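Local coordinates for prophage MuSo2, 43 kDa tail protein (Shewanella oneidensis, PDB 3CDD) that probably forms part of the baseplate of a Mu-like contractile phage tail, as a trimeric structural protein related to Mu GpP, at residues A[100-105]-A[128-133]; A[116-121]-A[141-146]. All coordinates share one frame; numbering follows the deposited sequence.

Contact 1: residues A[100-105]-A[128-133]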
ATOM      1  N   ALA A 100      12.748   3.193 -20.726  1.00 27.26           N
ATOM      2  CA  ALA A 100      11.770   3.788 -19.816  1.00 27.52           C
ATOM      3  C   ALA A 100      10.894   4.817 -20.537  1.00 27.62           C
ATOM      4  O   ALA A 100       9.728   4.979 -20.191  1.00 28.15           O
ATOM      5  CB  ALA A 100      12.456   4.408 -18.619  1.00 27.32           C
ATOM      6  N   ASP A 101      11.445   5.500 -21.544  1.00 27.22           N
ATOM      7  CA  ASP A 101      10.654   6.415 -22.365  1.00 26.98           C
ATOM      8  C   ASP A 101       9.499   5.681 -23.050  1.00 26.99           C
ATOM      9  O   ASP A 101       8.418   6.245 -23.218  1.00 26.67           O
ATOM     10  CB  ASP A 101      11.524   7.132 -23.407  1.00 26.03           C
ATOM     11  CG  ASP A 101      12.359   8.253 -22.801  1.00 26.64           C
ATOM     12  OD1 ASP A 101      12.062   8.681 -21.655  1.00 26.23           O
ATOM     13  OD2 ASP A 101      13.320   8.700 -23.466  1.00 24.80           O
ATOM     14  N   LEU A 102       9.736   4.418 -23.420  1.00 26.61           N
ATOM     15  CA  LEU A 102       8.718   3.582 -24.062  1.00 26.38           C
ATOM     16  C   LEU A 102       7.612   3.205 -23.088  1.00 26.41           C
ATOM     17  O   LEU A 102       6.504   2.898 -23.503  1.00 26.42           O
ATOM     18  CB  LEU A 102       9.331   2.299 -24.629  1.00 26.43           C
ATOM     19  CG  LEU A 102      10.478   2.403 -25.644  1.00 26.29           C
ATOM     20  CD1 LEU A 102      10.961   0.997 -26.025  1.00 24.49           C
ATOM     21  CD2 LEU A 102      10.090   3.175 -26.892  1.00 24.90           C
ATOM     22  N   VAL A 103       7.931   3.218 -21.795  1.00 25.18           N
ATOM     23  CA  VAL A 103       6.987   2.852 -20.761  1.00 24.94           C
ATOM     24  C   VAL A 103       6.172   4.077 -20.330  1.00 24.42           C
ATOM     25  O   VAL A 103       4.988   3.951 -20.008  1.00 23.56           O
ATOM     26  CB  VAL A 103       7.730   2.301 -19.508  1.00 25.24           C
ATOM     27  CG1 VAL A 103       6.773   2.155 -18.289  1.00 26.28           C
ATOM     28  CG2 VAL A 103       8.488   0.992 -19.835  1.00 26.29           C
ATOM     29  N   ASP A 104       6.836   5.235 -20.276  1.00 23.50           N
ATOM     30  CA  ASP A 104       6.230   6.483 -19.764  1.00 24.67           C
ATOM     31  C   ASP A 104       5.360   7.227 -20.769  1.00 24.08           C
ATOM     32  O   ASP A 104       4.349   7.829 -20.394  1.00 23.99           O
ATOM     33  CB  ASP A 104       7.312   7.478 -19.320  1.00 24.18           C
ATOM     34  CG  ASP A 104       8.049   7.041 -18.092  1.00 25.80           C
ATOM     35  OD1 ASP A 104       7.622   6.065 -17.404  1.00 24.30           O
ATOM     36  OD2 ASP A 104       9.093   7.692 -17.837  1.00 28.71           O
ATOM     37  N   CYS A 105       5.768   7.190 -22.037  1.00 24.45           N
ATOM     38  CA  CYS A 105       5.266   8.162 -23.034  1.00 24.73           C
ATOM     39  C   CYS A 105       4.236   7.586 -24.000  1.00 25.12           C
ATOM     40  O   CYS A 105       4.151   6.365 -24.163  1.00 25.04           O
ATOM     41  CB  CYS A 105       6.446   8.750 -23.808  1.00 24.65           C
ATOM     42  SG  CYS A 105       7.687   9.590 -22.776  1.00 24.40           S
ATOM     43  N   LYS A 128      11.635   4.660 -32.894  1.00 28.31           N
ATOM     44  CA  LYS A 128      12.510   5.563 -33.630  1.00 29.03           C
ATOM     45  C   LYS A 128      12.567   7.003 -33.090  1.00 28.96           C
ATOM     46  O   LYS A 128      13.662   7.503 -32.884  1.00 29.82           O
ATOM     47  CB  LYS A 128      12.161   5.549 -35.134  1.00 28.97           C
ATOM     48  CG  LYS A 128      13.000   6.483 -35.989  1.00 30.44           C
ATOM     49  CD  LYS A 128      13.130   5.938 -37.399  1.00 32.17           C
ATOM     50  CE  LYS A 128      14.120   6.743 -38.206  1.00 33.58           C
ATOM     51  NZ  LYS A 128      13.421   7.686 -39.131  1.00 34.53           N
ATOM     52  N   PRO A 129      11.406   7.670 -32.851  1.00 28.79           N
ATOM     53  CA  PRO A 129      11.505   9.069 -32.372  1.00 28.41           C
ATOM     54  C   PRO A 129      12.137   9.175 -30.969  1.00 28.20           C
ATOM     55  O   PRO A 129      12.545  10.264 -30.557  1.00 27.21           O
ATOM     56  CB  PRO A 129      10.043   9.542 -32.343  1.00 28.43           C
ATOM     57  CG  PRO A 129       9.247   8.310 -32.228  1.00 28.56           C
ATOM     58  CD  PRO A 129       9.997   7.240 -32.975  1.00 28.54           C
ATOM     59  N   PHE A 130      12.214   8.046 -30.257  1.00 27.76           N
ATOM     60  CA  PHE A 130      12.903   7.991 -28.967  1.00 27.50           C
ATOM     61  C   PHE A 130      14.397   7.654 -29.134  1.00 28.47           C
ATOM     62  O   PHE A 130      15.150   7.603 -28.143  1.00 28.69           O
ATOM     63  CB  PHE A 130      12.250   6.967 -28.055  1.00 26.39           C
ATOM     64  CG  PHE A 130      10.803   7.259 -27.705  1.00 25.76           C
ATOM     65  CD1 PHE A 130       9.758   6.648 -28.415  1.00 23.25           C
ATOM     66  CD2 PHE A 130      10.482   8.088 -26.636  1.00 22.49           C
ATOM     67  CE1 PHE A 130       8.414   6.879 -28.063  1.00 20.02           C
ATOM     68  CE2 PHE A 130       9.146   8.331 -26.291  1.00 23.39           C
ATOM     69  CZ  PHE A 130       8.104   7.722 -27.016  1.00 20.66           C
ATOM     70  N   GLY A 131      14.823   7.440 -30.384  1.00 28.87           N
ATOM     71  CA  GLY A 131      16.205   7.042 -30.684  1.00 29.48           C
ATOM     72  C   GLY A 131      16.608   5.761 -29.970  1.00 29.99           C
ATOM     73  O   GLY A 131      17.689   5.678 -29.376  1.00 30.72           O
ATOM     74  N   ILE A 132      15.712   4.780 -29.995  1.00 29.54           N
ATOM     75  CA  ILE A 132      15.928   3.485 -29.374  1.00 29.25           C
ATOM     76  C   ILE A 132      15.972   2.438 -30.498  1.00 30.28           C
ATOM     77  O   ILE A 132      15.039   2.351 -31.319  1.00 29.92           O
ATOM     78  CB  ILE A 132      14.795   3.164 -28.338  1.00 28.81           C
ATOM     79  CG1 ILE A 132      14.976   3.995 -27.060  1.00 29.25           C
ATOM     80  CG2 ILE A 132      14.750   1.671 -27.991  1.00 27.32           C
ATOM     81  CD1 ILE A 132      13.723   4.142 -26.221  1.00 28.30           C
ATOM     82  N   LYS A 133      17.069   1.679 -30.551  1.00 30.93           N
ATOM     83  CA  LYS A 133      17.207   0.583 -31.515  1.00 31.62           C
ATOM     84  C   LYS A 133      16.431  -0.652 -31.070  1.00 31.62           C
ATOM     85  O   LYS A 133      16.272  -0.896 -29.859  1.00 31.77           O
ATOM     86  CB  LYS A 133      18.676   0.213 -31.739  1.00 32.34           C
ATOM     87  CG  LYS A 133      19.455   1.185 -32.591  1.00 33.90           C
ATOM     88  CD  LYS A 133      20.362   0.414 -33.563  1.00 39.14           C
ATOM     89  CE  LYS A 133      21.483   1.279 -34.111  1.00 40.51           C
ATOM     90  NZ  LYS A 133      22.568   1.431 -33.098  1.00 41.66           N
TER
HETATM   91  O   HOH W   1      15.220   7.411 -25.055  1.00 27.65           O
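Asp101 and Phe130 mark the closest backbone approach, their CA atoms 7.2 Å apart, where the short helix 100-104 faces the 3-10 turn 128-130 with no direct hydrogen bond between the two. Contact is made by side chains, and the Phe130 ring is central to it. Its CG stands anti to the carbonyl carbon (chi1 -62°), which sends the ring over to the helix. There Asp101 CB lies 3.5 Å from Phe130 CD2, approaching obliquely, and Leu102 CD2 also comes in obliquely, 3.8 Å from Phe130 CD1. Cys105, the first residue beyond the helix, meets the ring at its edge: its CB is 3.7 Å from Phe130 CE2, and its SG is 5.3 Å from the ring centroid, 77° off the normal, an edge-on sulfur-aromatic contact. Alongside, Leu102 and Ile132 meet tip to tip, Leu102 CG 3.7 Å from Ile132 CD1. The extended chi2 of Ile132 (159°) carries CD1 out to the leucine, and Cys127 of helix 119-127 touches both side chains. At the polar margin a water lies within hydrogen-bonding distance of both Asp101 OD2 (2.8 Å) and Phe130 O (3.1 Å). The other carboxylate oxygen, Asp101 OD1, forms salt bridges with Arg248 and Arg250 of the second subunit, whose Tyr249 packs edge-to-face with Phe130. Charges from the neighbour thus meet the carboxylate beside an apolar cluster, and would probably favour its ionised form. This is buried packing of a short helix on a 3-10 turn within the gp44-like second domain, continuous with a subunit interface of the trimer.

Contact 2: residues A[116-121]-A[141-146]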
ATOM      1  N   ASN A 116      -0.666  -4.750 -41.895  1.00 27.44           N
ATOM      2  CA  ASN A 116       0.121  -5.877 -42.427  1.00 27.81           C
ATOM      3  C   ASN A 116       1.594  -5.809 -42.022  1.00 27.87           C
ATOM      4  O   ASN A 116       2.494  -6.119 -42.806  1.00 27.95           O
ATOM      5  CB  ASN A 116      -0.061  -5.989 -43.952  1.00 27.82           C
ATOM      6  CG  ASN A 116      -1.509  -6.208 -44.341  1.00 29.21           C
ATOM      7  OD1 ASN A 116      -2.146  -7.148 -43.864  1.00 31.82           O
ATOM      8  ND2 ASN A 116      -2.041  -5.350 -45.219  1.00 29.99           N
ATOM      9  N   GLN A 117       1.815  -5.398 -40.776  1.00 27.85           N
ATOM     10  CA  GLN A 117       3.144  -5.210 -40.228  1.00 28.12           C
ATOM     11  C   GLN A 117       3.450  -6.303 -39.225  1.00 28.19           C
ATOM     12  O   GLN A 117       2.575  -6.725 -38.460  1.00 28.55           O
ATOM     13  CB  GLN A 117       3.234  -3.850 -39.519  1.00 28.15           C
ATOM     14  CG  GLN A 117       2.939  -2.639 -40.405  1.00 28.81           C
ATOM     15  CD  GLN A 117       3.951  -2.486 -41.523  1.00 30.55           C
ATOM     16  OE1 GLN A 117       5.132  -2.255 -41.269  1.00 32.74           O
ATOM     17  NE2 GLN A 117       3.499  -2.627 -42.767  1.00 28.32           N
ATOM     18  N   THR A 118       4.697  -6.761 -39.229  1.00 27.82           N
ATOM     19  CA  THR A 118       5.177  -7.618 -38.157  1.00 27.84           C
ATOM     20  C   THR A 118       5.406  -6.810 -36.871  1.00 27.69           C
ATOM     21  O   THR A 118       5.410  -5.566 -36.882  1.00 27.24           O
ATOM     22  CB  THR A 118       6.488  -8.347 -38.538  1.00 27.93           C
ATOM     23  OG1 THR A 118       7.528  -7.385 -38.757  1.00 28.61           O
ATOM     24  CG2 THR A 118       6.286  -9.196 -39.794  1.00 26.72           C
ATOM     25  N   LEU A 119       5.581  -7.537 -35.765  1.00 27.51           N
ATOM     26  CA  LEU A 119       5.969  -6.955 -34.498  1.00 27.17           C
ATOM     27  C   LEU A 119       7.230  -6.113 -34.645  1.00 27.43           C
ATOM     28  O   LEU A 119       7.342  -5.031 -34.042  1.00 27.69           O
ATOM     29  CB  LEU A 119       6.197  -8.067 -33.459  1.00 27.25           C
ATOM     30  CG  LEU A 119       6.715  -7.700 -32.054  1.00 28.88           C
ATOM     31  CD1 LEU A 119       5.756  -6.750 -31.337  1.00 29.24           C
ATOM     32  CD2 LEU A 119       6.998  -8.947 -31.211  1.00 26.74           C
ATOM     33  N   THR A 120       8.184  -6.609 -35.426  1.00 27.05           N
ATOM     34  CA  THR A 120       9.459  -5.925 -35.606  1.00 27.09           C
ATOM     35  C   THR A 120       9.294  -4.616 -36.382  1.00 26.89           C
ATOM     36  O   THR A 120       9.883  -3.599 -36.012  1.00 26.46           O
ATOM     37  CB  THR A 120      10.552  -6.842 -36.256  1.00 27.58           C
ATOM     38  OG1 THR A 120      10.793  -7.969 -35.409  1.00 28.23           O
ATOM     39  CG2 THR A 120      11.891  -6.080 -36.460  1.00 26.26           C
ATOM     40  N   GLN A 121       8.494  -4.630 -37.444  1.00 26.54           N
ATOM     41  CA  GLN A 121       8.230  -3.389 -38.159  1.00 26.49           C
ATOM     42  C   GLN A 121       7.521  -2.364 -37.268  1.00 26.20           C
ATOM     43  O   GLN A 121       7.870  -1.176 -37.268  1.00 25.94           O
ATOM     44  CB  GLN A 121       7.437  -3.634 -39.446  1.00 26.91           C
ATOM     45  CG  GLN A 121       8.226  -4.347 -40.531  1.00 27.04           C
ATOM     46  CD  GLN A 121       7.322  -4.943 -41.581  1.00 27.74           C
ATOM     47  OE1 GLN A 121       6.318  -5.584 -41.258  1.00 26.32           O
ATOM     48  NE2 GLN A 121       7.664  -4.728 -42.849  1.00 27.21           N
ATOM     49  N   GLY A 141       7.286 -14.233 -36.190  1.00 31.13           N
ATOM     50  CA  GLY A 141       6.144 -14.842 -36.872  1.00 30.89           C
ATOM     51  C   GLY A 141       5.405 -13.882 -37.784  1.00 31.07           C
ATOM     52  O   GLY A 141       5.985 -12.909 -38.295  1.00 30.70           O
ATOM     53  N   GLU A 142       4.115 -14.161 -37.975  1.00 30.93           N
ATOM     54  CA  GLU A 142       3.324 -13.542 -39.035  1.00 31.22           C
ATOM     55  C   GLU A 142       3.111 -12.054 -38.801  1.00 30.32           C
ATOM     56  O   GLU A 142       3.151 -11.604 -37.656  1.00 29.91           O
ATOM     57  CB  GLU A 142       1.958 -14.241 -39.179  1.00 31.50           C
ATOM     58  CG  GLU A 142       2.001 -15.591 -39.878  1.00 33.87           C
ATOM     59  CD  GLU A 142       2.561 -15.514 -41.287  1.00 37.23           C
ATOM     60  OE1 GLU A 142       1.832 -15.074 -42.214  1.00 39.07           O
ATOM     61  OE2 GLU A 142       3.735 -15.908 -41.466  1.00 38.77           O
ATOM     62  N   PRO A 143       2.893 -11.284 -39.889  1.00 29.48           N
ATOM     63  CA  PRO A 143       2.418  -9.904 -39.757  1.00 29.07           C
ATOM     64  C   PRO A 143       1.056  -9.836 -39.046  1.00 28.82           C
ATOM     65  O   PRO A 143       0.345 -10.844 -38.993  1.00 29.04           O
ATOM     66  CB  PRO A 143       2.283  -9.434 -41.222  1.00 29.33           C
ATOM     67  CG  PRO A 143       2.249 -10.705 -42.044  1.00 29.19           C
ATOM     68  CD  PRO A 143       3.139 -11.649 -41.296  1.00 29.56           C
ATOM     69  N   PHE A 144       0.714  -8.676 -38.484  1.00 28.09           N
ATOM     70  CA  PHE A 144      -0.652  -8.421 -38.024  1.00 27.94           C
ATOM     71  C   PHE A 144      -1.408  -7.686 -39.140  1.00 28.27           C
ATOM     72  O   PHE A 144      -0.924  -6.665 -39.669  1.00 28.31           O
ATOM     73  CB  PHE A 144      -0.662  -7.554 -36.768  1.00 27.74           C
ATOM     74  CG  PHE A 144       0.053  -8.176 -35.558  1.00 27.58           C
ATOM     75  CD1 PHE A 144       1.436  -8.090 -35.423  1.00 25.83           C
ATOM     76  CD2 PHE A 144      -0.676  -8.824 -34.557  1.00 27.63           C
ATOM     77  CE1 PHE A 144       2.086  -8.656 -34.315  1.00 26.92           C
ATOM     78  CE2 PHE A 144      -0.040  -9.391 -33.453  1.00 28.05           C
ATOM     79  CZ  PHE A 144       1.347  -9.295 -33.323  1.00 26.99           C
ATOM     80  N   GLN A 145      -2.596  -8.168 -39.489  1.00 28.06           N
ATOM     81  CA  GLN A 145      -3.339  -7.516 -40.570  1.00 28.63           C
ATOM     82  C   GLN A 145      -3.655  -6.052 -40.258  1.00 28.54           C
ATOM     83  O   GLN A 145      -3.334  -5.171 -41.050  1.00 28.74           O
ATOM     84  CB  GLN A 145      -4.611  -8.268 -40.947  1.00 28.80           C
ATOM     85  CG  GLN A 145      -5.075  -7.887 -42.353  1.00 29.96           C
ATOM     86  CD  GLN A 145      -6.547  -7.594 -42.427  1.00 31.86           C
ATOM     87  OE1 GLN A 145      -7.364  -8.355 -41.906  1.00 31.99           O
ATOM     88  NE2 GLN A 145      -6.905  -6.487 -43.092  1.00 32.82           N
ATOM     89  N   ARG A 146      -4.268  -5.798 -39.103  1.00 28.75           N
ATOM     90  CA  ARG A 146      -4.610  -4.441 -38.691  1.00 28.91           C
ATOM     91  C   ARG A 146      -4.604  -4.278 -37.179  1.00 28.87           C
ATOM     92  O   ARG A 146      -5.317  -4.986 -36.462  1.00 28.30           O
ATOM     93  CB  ARG A 146      -5.959  -3.996 -39.262  1.00 29.05           C
ATOM     94  CG  ARG A 146      -6.258  -2.525 -39.006  1.00 29.54           C
ATOM     95  CD  ARG A 146      -7.560  -2.092 -39.646  1.00 31.52           C
ATOM     96  NE  ARG A 146      -8.726  -2.503 -38.869  1.00 32.80           N
ATOM     97  CZ  ARG A 146      -9.918  -1.906 -38.927  1.00 35.56           C
ATOM     98  NH1 ARG A 146     -10.121  -0.845 -39.717  1.00 33.89           N
ATOM     99  NH2 ARG A 146     -10.920  -2.370 -38.186  1.00 37.01           N
TER
HETATM  100  O   HOH W   2      -0.069  -4.310 -38.602  1.00 40.33           O
HETATM  101  O   HOH W   3       4.521 -10.370 -35.942  1.00 30.02           O
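A short antiparallel beta bridge leading into a capped helix joins 116-121 to 141-146, with Gln117 and Phe144 as its hydrogen-bonded pair. Phe144 N donates to Gln117 O at 2.7 Å, nearly straight at 171° but from above the carbonyl plane; the return bond from Gln117 N to Phe144 O is weak, and a water links the same two atoms. At the neighbouring position, one residue before Gln117 and one after Phe144, Asn116 N donates to Gln145 O at 2.8 Å. The Asn116 and Gln145 side chains run side by side, amide planes 21° apart, with Asn116 OD1 3.4 Å from Gln145 CG. Phe144 turns its ring edge to the other segment: Gln117 O and Leu119 N lie near the ring plane, the former 3.5 Å from Phe144 CD1. Arg166 makes a cation-pi contact with this ring and also binds the carbonyls of Glu142 and Pro143. Thr118 OG1, set between its backbone N and carbonyl carbon (chi1 63°), accepts from Gln121 N at 3.2 Å, while Thr118 N donates to Gln121 OE1 at 2.9 Å in the carbonyl plane. These reciprocal bonds form a capping box, here starting helix 119-127 directly after the bridge with the strand 144-148 region.

How the contacts relate
Both contacts lie in the gp44-like second domain, their centres 20 Å apart and their nearest atoms about 8 Å apart, without touching. Along the chain the segments alternate: 100-105, then 116-121, 128-133 and 141-146. Helix 119-127 connects them, beginning within contact 2 and ending just before the turn of contact 1. Helix 155-164 is a second common element, packing against Leu102 and Phe130 in one place and Leu119 and Phe144 in the other. Because the order is interlaced, contact 2 begins before contact 1 has closed its loop. Contact 1 faces the second subunit, whereas no other chain of the assembly touches contact 2, which lies farther from the centre of the chain.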